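Local coordinates for protein ribulose bisphosphate carboxylase (Pyrococcus horikoshii, PDB 2D69) that probably catalyses the addition of carbon dioxide and water to ribulose 1,5-bisphosphate, yielding two molecules of 3-phosphoglycerate, in an archaeal route of AMP breakdown, at residues Q141-R144 and E145-G148; L261-M264 and R265-E269; L298-A301 and A302-G306. All blocks are in the same frame, centred on the assembly; numbering follows the deposited sequence.

In the fold
Each contact is about two turns of a single helix, and all three helices belong to the alpha/beta barrel domain of the RuBisCO large chain. Contact 1 comes first along the chain, on helix 139-147, ahead of barrel strand 154-157. Contact 2 follows on helix 258-271, between strands 248-252 and 274-278, and contact 3 on helix 295-305, before strand 309-311. Contacts 2 and 3, centres about 13 Å apart, lie on neighbouring helices outside the barrel, joined by Ile305 resting on Leu261 and Gln262 and by a weak hydrogen bond from Arg265 NE to Ile305 O. Contact 1, about 20 Å from either, centre to centre, lies on the helix across the N-terminal ends of the strands.

Contact 1 of 3, residues Q141-R144 and E145-G148; sequences QGIR and EFMG
Ile143 and Phe146 run out next to each other from the last turns of helix 139-147, and the aromatic ring turns one face to the backbone of the isoleucine. Ile143 CA sits over that face as a CH-pi donor, 4.0 Å from the ring centroid but displaced toward the rim, while its CG1 reaches Phe146 CZ at 3.8 Å. The ring gets there because Phe146 CG stands between its own backbone N and carbonyl carbon (chi1 77°), which swings it back along the helix. The other branch of Ile143 serves a different neighbour: CG2 touches Met147 CG at 3.9 Å, again alongside. A beta-branched isoleucine thus covers two successive partners, and the methionine chain folds at its second and third torsions, carrying the sulfur off from the isoleucine.

On the exposed side, Glu145 extends its chain fully. Its OE1 and Gly142 O accept from one shared water, at 2.7 Å from OE1 and 2.9 Å from the carbonyl, while OE2 forms a salt bridge with Arg208 of the second subunit. Gly142 O also takes the amide of Phe146 (N to O 3.1 Å), an ordinary helical bond that the water supplements. Gly148 ends the helix as the C-prime residue of a Schellman motif, Val149 N going to Arg144 O, with a weak bond from Gly148 N to Glu145 O. Its positive phi of 68° suits glycine.

Phe146 also meets Phe138 and Tyr248 edge to face, and Arg144 pairs with Asp366. Ile143 and Arg144 press on Phe344 at the start of strand 344-348, and Ile143 also on Asp308 just before strand 309-311, which sets this helix across the N-terminal ends of the barrel strands.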
ATOM      1  N   GLN A 141     -14.218  21.578 -28.415  1.00 16.37           N
ATOM      2  CA  GLN A 141     -12.925  21.638 -29.093  1.00 17.89           C
ATOM      3  C   GLN A 141     -12.046  20.465 -28.726  1.00 16.00           C
ATOM      4  O   GLN A 141     -11.412  19.940 -29.558  1.00 13.96           O
ATOM      5  CB  GLN A 141     -12.199  23.003 -28.904  1.00 19.22           C
ATOM      6  CG  GLN A 141     -12.964  24.201 -29.638  1.00 25.22           C
ATOM      7  CD  GLN A 141     -13.452  23.883 -31.093  1.00 30.92           C
ATOM      8  OE1 GLN A 141     -12.665  23.446 -31.957  1.00 35.63           O
ATOM      9  NE2 GLN A 141     -14.736  24.104 -31.344  1.00 32.79           N
ATOM     10  N   GLY A 142     -12.124  19.980 -27.501  1.00 15.64           N
ATOM     11  CA  GLY A 142     -11.342  18.811 -27.120  1.00 16.17           C
ATOM     12  C   GLY A 142     -11.742  17.549 -27.865  1.00 15.01           C
ATOM     13  O   GLY A 142     -10.882  16.794 -28.332  1.00 15.19           O
ATOM     14  N   ILE A 143     -13.052  17.325 -27.978  1.00 14.87           N
ATOM     15  CA  ILE A 143     -13.578  16.178 -28.689  1.00 14.17           C
ATOM     16  C   ILE A 143     -13.260  16.326 -30.131  1.00 13.87           C
ATOM     17  O   ILE A 143     -12.797  15.377 -30.767  1.00 14.51           O
ATOM     18  CB  ILE A 143     -15.093  16.029 -28.446  1.00 14.78           C
ATOM     19  CG1 ILE A 143     -15.344  15.466 -27.029  1.00 16.61           C
ATOM     20  CG2 ILE A 143     -15.773  15.122 -29.511  1.00 15.37           C
ATOM     21  CD1 ILE A 143     -16.711  15.770 -26.511  1.00 18.69           C
ATOM     22  N   ARG A 144     -13.463  17.512 -30.688  1.00 14.58           N
ATOM     23  CA  ARG A 144     -13.149  17.663 -32.119  1.00 14.11           C
ATOM     24  C   ARG A 144     -11.713  17.332 -32.390  1.00 14.99           C
ATOM     25  O   ARG A 144     -11.388  16.745 -33.437  1.00 14.62           O
ATOM     26  CB  ARG A 144     -13.460  19.069 -32.620  1.00 15.12           C
ATOM     27  CG  ARG A 144     -14.942  19.358 -32.850  1.00 11.68           C
ATOM     28  CD  ARG A 144     -15.191  20.611 -33.703  1.00 13.61           C
ATOM     29  NE  ARG A 144     -16.594  20.777 -33.992  1.00 12.51           N
ATOM     30  CZ  ARG A 144     -17.285  20.063 -34.855  1.00 13.71           C
ATOM     31  NH1 ARG A 144     -16.724  19.105 -35.577  1.00 11.72           N
ATOM     32  NH2 ARG A 144     -18.559  20.289 -35.001  1.00 14.16           N
ATOM     33  N   GLU A 145     -10.838  17.728 -31.464  1.00 15.37           N
ATOM     34  CA  GLU A 145      -9.402  17.456 -31.602  1.00 15.92           C
ATOM     35  C   GLU A 145      -9.047  15.956 -31.571  1.00 15.37           C
ATOM     36  O   GLU A 145      -8.297  15.459 -32.443  1.00 14.36           O
ATOM     37  CB  GLU A 145      -8.624  18.195 -30.535  1.00 17.34           C
ATOM     38  CG  GLU A 145      -7.130  17.937 -30.529  1.00 21.02           C
ATOM     39  CD  GLU A 145      -6.380  18.687 -29.413  1.00 28.23           C
ATOM     40  OE1 GLU A 145      -6.787  18.623 -28.212  1.00 30.52           O
ATOM     41  OE2 GLU A 145      -5.343  19.300 -29.735  1.00 29.86           O
ATOM     42  N   PHE A 146      -9.581  15.211 -30.617  1.00 14.61           N
ATOM     43  CA  PHE A 146      -9.206  13.785 -30.507  1.00 14.59           C
ATOM     44  C   PHE A 146      -9.952  12.917 -31.495  1.00 14.54           C
ATOM     45  O   PHE A 146      -9.491  11.836 -31.844  1.00 14.66           O
ATOM     46  CB  PHE A 146      -9.209  13.276 -29.020  1.00 13.21           C
ATOM     47  CG  PHE A 146     -10.543  12.999 -28.413  1.00 13.93           C
ATOM     48  CD1 PHE A 146     -10.916  13.652 -27.224  1.00 11.75           C
ATOM     49  CD2 PHE A 146     -11.380  12.036 -28.936  1.00 14.41           C
ATOM     50  CE1 PHE A 146     -12.138  13.371 -26.591  1.00 14.24           C
ATOM     51  CE2 PHE A 146     -12.616  11.759 -28.343  1.00 14.84           C
ATOM     52  CZ  PHE A 146     -13.002  12.430 -27.153  1.00 16.12           C
ATOM     53  N   MET A 147     -11.074  13.418 -32.010  1.00 15.39           N
ATOM     54  CA  MET A 147     -11.831  12.675 -33.027  1.00 15.64           C
ATOM     55  C   MET A 147     -11.313  13.010 -34.433  1.00 15.42           C
ATOM     56  O   MET A 147     -11.617  12.318 -35.410  1.00 15.46           O
ATOM     57  CB  MET A 147     -13.302  13.019 -32.917  1.00 15.11           C
ATOM     58  CG  MET A 147     -14.051  12.420 -31.694  1.00 15.47           C
ATOM     59  SD  MET A 147     -13.851  10.636 -31.591  1.00 15.48           S
ATOM     60  CE  MET A 147     -14.663  10.006 -33.114  1.00 19.04           C
ATOM     61  N   GLY A 148     -10.532  14.080 -34.530  1.00 16.06           N
ATOM     62  CA  GLY A 148      -9.992  14.545 -35.810  1.00 15.40           C
ATOM     63  C   GLY A 148     -11.071  15.077 -36.741  1.00 15.59           C
ATOM     64  O   GLY A 148     -10.941  14.952 -37.996  1.00 13.42           O
TER
HETATM   65  O   HOH W   1      -8.252  16.725 -27.079  1.00 34.89           O

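Contact 2 of 3, residues L261-M264 and R265-E269; sequences LQYM and REVTE
Tyr263 and Val267, one helical turn apart, meet ring to methyl on helix 258-271, the helix of a beta-alpha-beta crossover in the barrel, linking strand 248-252 to 274-278. Tyr263 CB points away from the following turn, CG stands opposite the backbone N (chi1 173°), and the ring reaches the valine from CD2 onward. CD2 passes Val267 CG2 at 4.1 Å, CE2 comes closest at 3.6 Å, and CZ follows at 3.7 Å. The methyl therefore lies over the ring face, 28° off the normal, as a CH-pi contact nearer the hydroxyl half. At the tip, OH is 3.9 Å from the same methyl and is hydrogen-bonded to Glu235 of helix 231-244. Tyrosine suits the place because its face is apolar and its end polar, and Asn232 of the third subunit packs on it as well. A leucine here would probably leave Glu235 without its hydroxyl partner and deprive Val267 CG2 of the flat surface it rests on.

The other valine methyl, CG1, lies 4.0 Å from Met264 CE. Met264 is bent at chi2 and chi3, and it also packs against Met234 and Ala238 of helix 231-244 and against Ile251 of strand 248-252. Valine, short and branched, can serve both neighbours at once.

The polar flank is built differently. A water donates to Gln262 O and to Glu266 OE1, the latter also salt-bridged to Lys134. Arg265, bent at chi2, gives an NH2 hydrogen bond to Gly135 O and turns along the helix to Glu269, whose OE2 reaches Arg198 and Arg204 of the second subunit. Arg265 NH1 gives Glu269 OE1 a salt bridge of 2.9 Å, nearly straight, entering on the anti side of the carboxylate and within the guanidinium plane.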
ATOM      1  N   LEU A 261     -21.951  11.589 -10.119  1.00 14.96           N
ATOM      2  CA  LEU A 261     -21.426  12.361 -11.257  1.00 15.36           C
ATOM      3  C   LEU A 261     -20.244  13.232 -10.858  1.00 14.34           C
ATOM      4  O   LEU A 261     -19.236  13.257 -11.546  1.00 13.39           O
ATOM      5  CB  LEU A 261     -22.487  13.255 -11.857  1.00 14.41           C
ATOM      6  CG  LEU A 261     -22.478  13.575 -13.341  1.00 18.02           C
ATOM      7  CD1 LEU A 261     -23.022  14.935 -13.697  1.00 17.50           C
ATOM      8  CD2 LEU A 261     -21.246  13.211 -14.172  1.00 16.94           C
ATOM      9  N   GLN A 262     -20.355  13.910  -9.705  1.00 15.49           N
ATOM     10  CA  GLN A 262     -19.290  14.817  -9.289  1.00 14.68           C
ATOM     11  C   GLN A 262     -18.041  14.009  -9.046  1.00 14.03           C
ATOM     12  O   GLN A 262     -16.933  14.390  -9.447  1.00 12.76           O
ATOM     13  CB  GLN A 262     -19.684  15.623  -8.053  1.00 14.43           C
ATOM     14  CG  GLN A 262     -20.662  16.690  -8.301  1.00 14.56           C
ATOM     15  CD  GLN A 262     -20.507  17.840  -7.318  1.00 17.33           C
ATOM     16  OE1 GLN A 262     -21.331  18.016  -6.446  1.00 15.81           O
ATOM     17  NE2 GLN A 262     -19.444  18.581  -7.441  1.00 16.59           N
ATOM     18  N   TYR A 263     -18.184  12.856  -8.423  1.00 14.15           N
ATOM     19  CA  TYR A 263     -16.987  12.052  -8.213  1.00 14.15           C
ATOM     20  C   TYR A 263     -16.436  11.491  -9.512  1.00 15.17           C
ATOM     21  O   TYR A 263     -15.184  11.458  -9.738  1.00 14.99           O
ATOM     22  CB  TYR A 263     -17.274  10.956  -7.182  1.00 14.72           C
ATOM     23  CG  TYR A 263     -16.118   9.995  -7.050  1.00 15.41           C
ATOM     24  CD1 TYR A 263     -14.898  10.427  -6.505  1.00 19.39           C
ATOM     25  CD2 TYR A 263     -16.200   8.708  -7.516  1.00 15.62           C
ATOM     26  CE1 TYR A 263     -13.811   9.580  -6.386  1.00 20.64           C
ATOM     27  CE2 TYR A 263     -15.106   7.850  -7.403  1.00 20.18           C
ATOM     28  CZ  TYR A 263     -13.916   8.300  -6.835  1.00 19.36           C
ATOM     29  OH  TYR A 263     -12.850   7.464  -6.712  1.00 16.24           O
ATOM     30  N   MET A 264     -17.336  11.048 -10.400  1.00 14.93           N
ATOM     31  CA  MET A 264     -16.888  10.494 -11.692  1.00 14.89           C
ATOM     32  C   MET A 264     -16.159  11.506 -12.518  1.00 13.92           C
ATOM     33  O   MET A 264     -15.248  11.156 -13.222  1.00 14.58           O
ATOM     34  CB  MET A 264     -18.073   9.842 -12.484  1.00 14.46           C
ATOM     35  CG  MET A 264     -18.541   8.499 -11.889  1.00 16.75           C
ATOM     36  SD  MET A 264     -17.186   7.294 -11.820  1.00 15.06           S
ATOM     37  CE  MET A 264     -16.556   7.213 -13.487  1.00 17.41           C
ATOM     38  N   ARG A 265     -16.489  12.778 -12.348  1.00 14.00           N
ATOM     39  CA  ARG A 265     -15.765  13.831 -13.011  1.00 13.27           C
ATOM     40  C   ARG A 265     -14.297  13.894 -12.544  1.00 13.82           C
ATOM     41  O   ARG A 265     -13.437  14.192 -13.347  1.00 13.48           O
ATOM     42  CB  ARG A 265     -16.463  15.191 -12.780  1.00 13.66           C
ATOM     43  CG  ARG A 265     -15.713  16.418 -13.361  1.00 12.43           C
ATOM     44  CD  ARG A 265     -15.680  16.449 -14.880  1.00 16.64           C
ATOM     45  NE  ARG A 265     -14.909  17.595 -15.393  1.00 15.54           N
ATOM     46  CZ  ARG A 265     -13.589  17.608 -15.563  1.00 15.64           C
ATOM     47  NH1 ARG A 265     -12.828  16.528 -15.315  1.00 18.85           N
ATOM     48  NH2 ARG A 265     -12.988  18.704 -16.021  1.00 15.09           N
ATOM     49  N   GLU A 266     -14.014  13.598 -11.266  1.00 14.08           N
ATOM     50  CA  GLU A 266     -12.621  13.472 -10.786  1.00 14.50           C
ATOM     51  C   GLU A 266     -11.966  12.257 -11.332  1.00 14.11           C
ATOM     52  O   GLU A 266     -10.801  12.299 -11.761  1.00 13.67           O
ATOM     53  CB  GLU A 266     -12.506  13.469  -9.236  1.00 14.74           C
ATOM     54  CG  GLU A 266     -13.132  14.670  -8.585  1.00 18.06           C
ATOM     55  CD  GLU A 266     -12.554  15.935  -9.179  1.00 24.90           C
ATOM     56  OE1 GLU A 266     -13.346  16.792  -9.604  1.00 28.38           O
ATOM     57  OE2 GLU A 266     -11.300  16.042  -9.297  1.00 32.95           O
ATOM     58  N   VAL A 267     -12.695  11.157 -11.363  1.00 13.81           N
ATOM     59  CA  VAL A 267     -12.153   9.928 -12.015  1.00 14.52           C
ATOM     60  C   VAL A 267     -11.731  10.140 -13.463  1.00 14.24           C
ATOM     61  O   VAL A 267     -10.618   9.768 -13.866  1.00 15.67           O
ATOM     62  CB  VAL A 267     -13.172   8.783 -11.940  1.00 13.83           C
ATOM     63  CG1 VAL A 267     -12.656   7.569 -12.659  1.00 13.88           C
ATOM     64  CG2 VAL A 267     -13.414   8.397 -10.480  1.00 15.41           C
ATOM     65  N   THR A 268     -12.628  10.722 -14.247  1.00 13.89           N
ATOM     66  CA  THR A 268     -12.353  10.966 -15.650  1.00 13.29           C
ATOM     67  C   THR A 268     -11.265  11.988 -15.913  1.00 13.34           C
ATOM     68  O   THR A 268     -10.572  11.909 -16.952  1.00 13.54           O
ATOM     69  CB  THR A 268     -13.647  11.304 -16.473  1.00 11.86           C
ATOM     70  OG1 THR A 268     -14.323  12.494 -15.993  1.00 12.46           O
ATOM     71  CG2 THR A 268     -14.666  10.167 -16.407  1.00 14.50           C
ATOM     72  N   GLU A 269     -11.099  12.938 -15.004  1.00 14.38           N
ATOM     73  CA  GLU A 269      -9.966  13.881 -15.035  1.00 15.73           C
ATOM     74  C   GLU A 269      -8.672  13.124 -14.962  1.00 16.57           C
ATOM     75  O   GLU A 269      -7.685  13.509 -15.570  1.00 16.11           O
ATOM     76  CB  GLU A 269     -10.042  14.878 -13.845  1.00 16.28           C
ATOM     77  CG  GLU A 269      -8.920  15.933 -13.806  1.00 18.11           C
ATOM     78  CD  GLU A 269      -8.982  16.915 -14.974  1.00 18.85           C
ATOM     79  OE1 GLU A 269     -10.024  17.002 -15.647  1.00 18.33           O
ATOM     80  OE2 GLU A 269      -7.986  17.600 -15.234  1.00 23.60           O
TER
HETATM   81  O   HOH W   2     -15.942  16.913  -9.536  1.00 32.09           O

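Contact 3 of 3, residues L298-A301 and A302-G306; sequences LAKA and ARMIG
Arg303 N donates to Ala299 O at 2.9 Å, and Ala302 N to Leu298 O at the same length, the shortest polar bonds joining 298-301 to 302-306 in helix 295-305. Ile305 N to Ala301 O, at 3.0 Å, is almost straight, with 173° at the hydrogen.

The side chains lean on those carbonyls more than on each other. Ile305 sets CG1 beside its backbone N (chi1 -68°), which brings CG1 to 3.6 Å and CD1 to 3.7 Å from Ala301 O. Met304 rests its CB 3.3 Å from Lys300 O and runs straight out to its sulfur, beyond which the placing of the methyl CE is doubtful.

Small residues suit the sides where other helices press. Ala299 meets Ile329 and Leu333 of helix 323-334, while Ala301 takes Leu98 and Phe102 of helix 98-105, a helix of the N-terminal domain. Lys300 also reaches that domain, its NZ forming a salt bridge with Asp122 and a hydrogen bond to Phe123 O. Arg303, extended from CG to NE, bonds to the carbonyls of Ser335 and Arg341 and makes a cation-pi contact with Phe332. At the end, Gly306 is the C-prime residue of a Schellman motif, in which Val307 N goes to Ala302 O and Gly306 N to Arg303 O; Ala302 O also takes Gly306 N at 2.8 Å. At these backbone angles any side chain would collide with the carbonyl oxygen before it, so glycine is called for.

Within the helix the contact is thus held by backbone hydrogen bonds, with side chains lying against the carbonyls, and its two cations are carried outward: each buried charge is met by carbonyl oxygens, a carboxylate or a ring, which probably offsets the cost of burial.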
ATOM      1  N   LEU A 298     -30.861  21.559 -15.333  1.00 16.72           N
ATOM      2  CA  LEU A 298     -30.175  20.286 -15.305  1.00 16.92           C
ATOM      3  C   LEU A 298     -28.960  20.374 -16.165  1.00 16.51           C
ATOM      4  O   LEU A 298     -27.887  19.994 -15.746  1.00 16.67           O
ATOM      5  CB  LEU A 298     -31.066  19.212 -15.853  1.00 17.89           C
ATOM      6  CG  LEU A 298     -30.945  17.784 -15.397  1.00 21.75           C
ATOM      7  CD1 LEU A 298     -32.212  17.008 -15.843  1.00 23.84           C
ATOM      8  CD2 LEU A 298     -29.726  17.142 -16.002  1.00 26.15           C
ATOM      9  N   ALA A 299     -29.131  20.907 -17.363  1.00 15.39           N
ATOM     10  CA  ALA A 299     -28.041  21.017 -18.310  1.00 15.49           C
ATOM     11  C   ALA A 299     -26.921  21.925 -17.775  1.00 15.36           C
ATOM     12  O   ALA A 299     -25.748  21.705 -18.061  1.00 13.29           O
ATOM     13  CB  ALA A 299     -28.547  21.563 -19.642  1.00 15.33           C
ATOM     14  N   LYS A 300     -27.304  22.973 -17.059  1.00 14.05           N
ATOM     15  CA  LYS A 300     -26.347  23.927 -16.525  1.00 15.04           C
ATOM     16  C   LYS A 300     -25.519  23.261 -15.432  1.00 14.07           C
ATOM     17  O   LYS A 300     -24.314  23.404 -15.376  1.00 14.35           O
ATOM     18  CB  LYS A 300     -27.078  25.166 -15.987  1.00 13.79           C
ATOM     19  CG  LYS A 300     -26.214  26.204 -15.311  1.00 15.42           C
ATOM     20  CD  LYS A 300     -26.952  27.522 -15.132  1.00 15.43           C
ATOM     21  CE  LYS A 300     -26.849  28.488 -16.323  1.00 14.16           C
ATOM     22  NZ  LYS A 300     -27.810  29.694 -16.120  1.00 13.38           N
ATOM     23  N   ALA A 301     -26.188  22.599 -14.503  1.00 14.95           N
ATOM     24  CA  ALA A 301     -25.470  21.785 -13.526  1.00 13.96           C
ATOM     25  C   ALA A 301     -24.520  20.802 -14.192  1.00 14.50           C
ATOM     26  O   ALA A 301     -23.357  20.668 -13.779  1.00 14.12           O
ATOM     27  CB  ALA A 301     -26.440  21.068 -12.627  1.00 15.63           C
ATOM     28  N   ALA A 302     -24.989  20.106 -15.232  1.00 14.47           N
ATOM     29  CA  ALA A 302     -24.191  19.049 -15.796  1.00 13.26           C
ATOM     30  C   ALA A 302     -22.962  19.654 -16.500  1.00 14.20           C
ATOM     31  O   ALA A 302     -21.880  19.035 -16.484  1.00 13.33           O
ATOM     32  CB  ALA A 302     -25.043  18.185 -16.785  1.00 13.16           C
ATOM     33  N   ARG A 303     -23.131  20.822 -17.148  1.00 12.51           N
ATOM     34  CA  ARG A 303     -22.006  21.508 -17.793  1.00 12.31           C
ATOM     35  C   ARG A 303     -20.975  22.001 -16.757  1.00 12.90           C
ATOM     36  O   ARG A 303     -19.764  21.934 -16.972  1.00 13.27           O
ATOM     37  CB  ARG A 303     -22.524  22.673 -18.628  1.00 12.89           C
ATOM     38  CG  ARG A 303     -21.417  23.469 -19.286  1.00 10.31           C
ATOM     39  CD  ARG A 303     -21.862  24.429 -20.358  1.00 12.85           C
ATOM     40  NE  ARG A 303     -20.705  25.123 -20.872  1.00 10.30           N
ATOM     41  CZ  ARG A 303     -20.703  26.320 -21.440  1.00 13.18           C
ATOM     42  NH1 ARG A 303     -21.847  26.993 -21.599  1.00 11.76           N
ATOM     43  NH2 ARG A 303     -19.555  26.848 -21.875  1.00 13.87           N
ATOM     44  N   MET A 304     -21.468  22.493 -15.616  1.00 12.91           N
ATOM     45  CA  MET A 304     -20.611  23.086 -14.619  1.00 14.33           C
ATOM     46  C   MET A 304     -19.720  22.007 -13.993  1.00 14.43           C
ATOM     47  O   MET A 304     -18.471  22.162 -13.967  1.00 13.69           O
ATOM     48  CB  MET A 304     -21.517  23.829 -13.597  1.00 14.69           C
ATOM     49  CG  MET A 304     -20.848  24.539 -12.425  1.00 19.56           C
ATOM     50  SD  MET A 304     -22.088  25.410 -11.260  1.00 24.29           S
ATOM     51  CE  MET A 304     -23.358  25.321 -12.208  1.00  9.92           C
ATOM     52  N   ILE A 305     -20.328  20.893 -13.586  1.00 14.43           N
ATOM     53  CA  ILE A 305     -19.570  19.740 -13.156  1.00 14.62           C
ATOM     54  C   ILE A 305     -18.651  19.336 -14.282  1.00 14.40           C
ATOM     55  O   ILE A 305     -17.421  19.227 -14.139  1.00 14.63           O
ATOM     56  CB  ILE A 305     -20.512  18.567 -12.727  1.00 15.16           C
ATOM     57  CG1 ILE A 305     -21.253  18.956 -11.462  1.00 14.36           C
ATOM     58  CG2 ILE A 305     -19.662  17.325 -12.432  1.00 17.06           C
ATOM     59  CD1 ILE A 305     -22.503  18.149 -11.192  1.00 16.56           C
ATOM     60  N   GLY A 306     -19.237  19.146 -15.456  1.00 13.46           N
ATOM     61  CA  GLY A 306     -18.415  18.898 -16.615  1.00 13.25           C
ATOM     62  C   GLY A 306     -18.691  17.707 -17.486  1.00 13.02           C
ATOM     63  O   GLY A 306     -17.757  16.981 -17.793  1.00 14.87           O
TER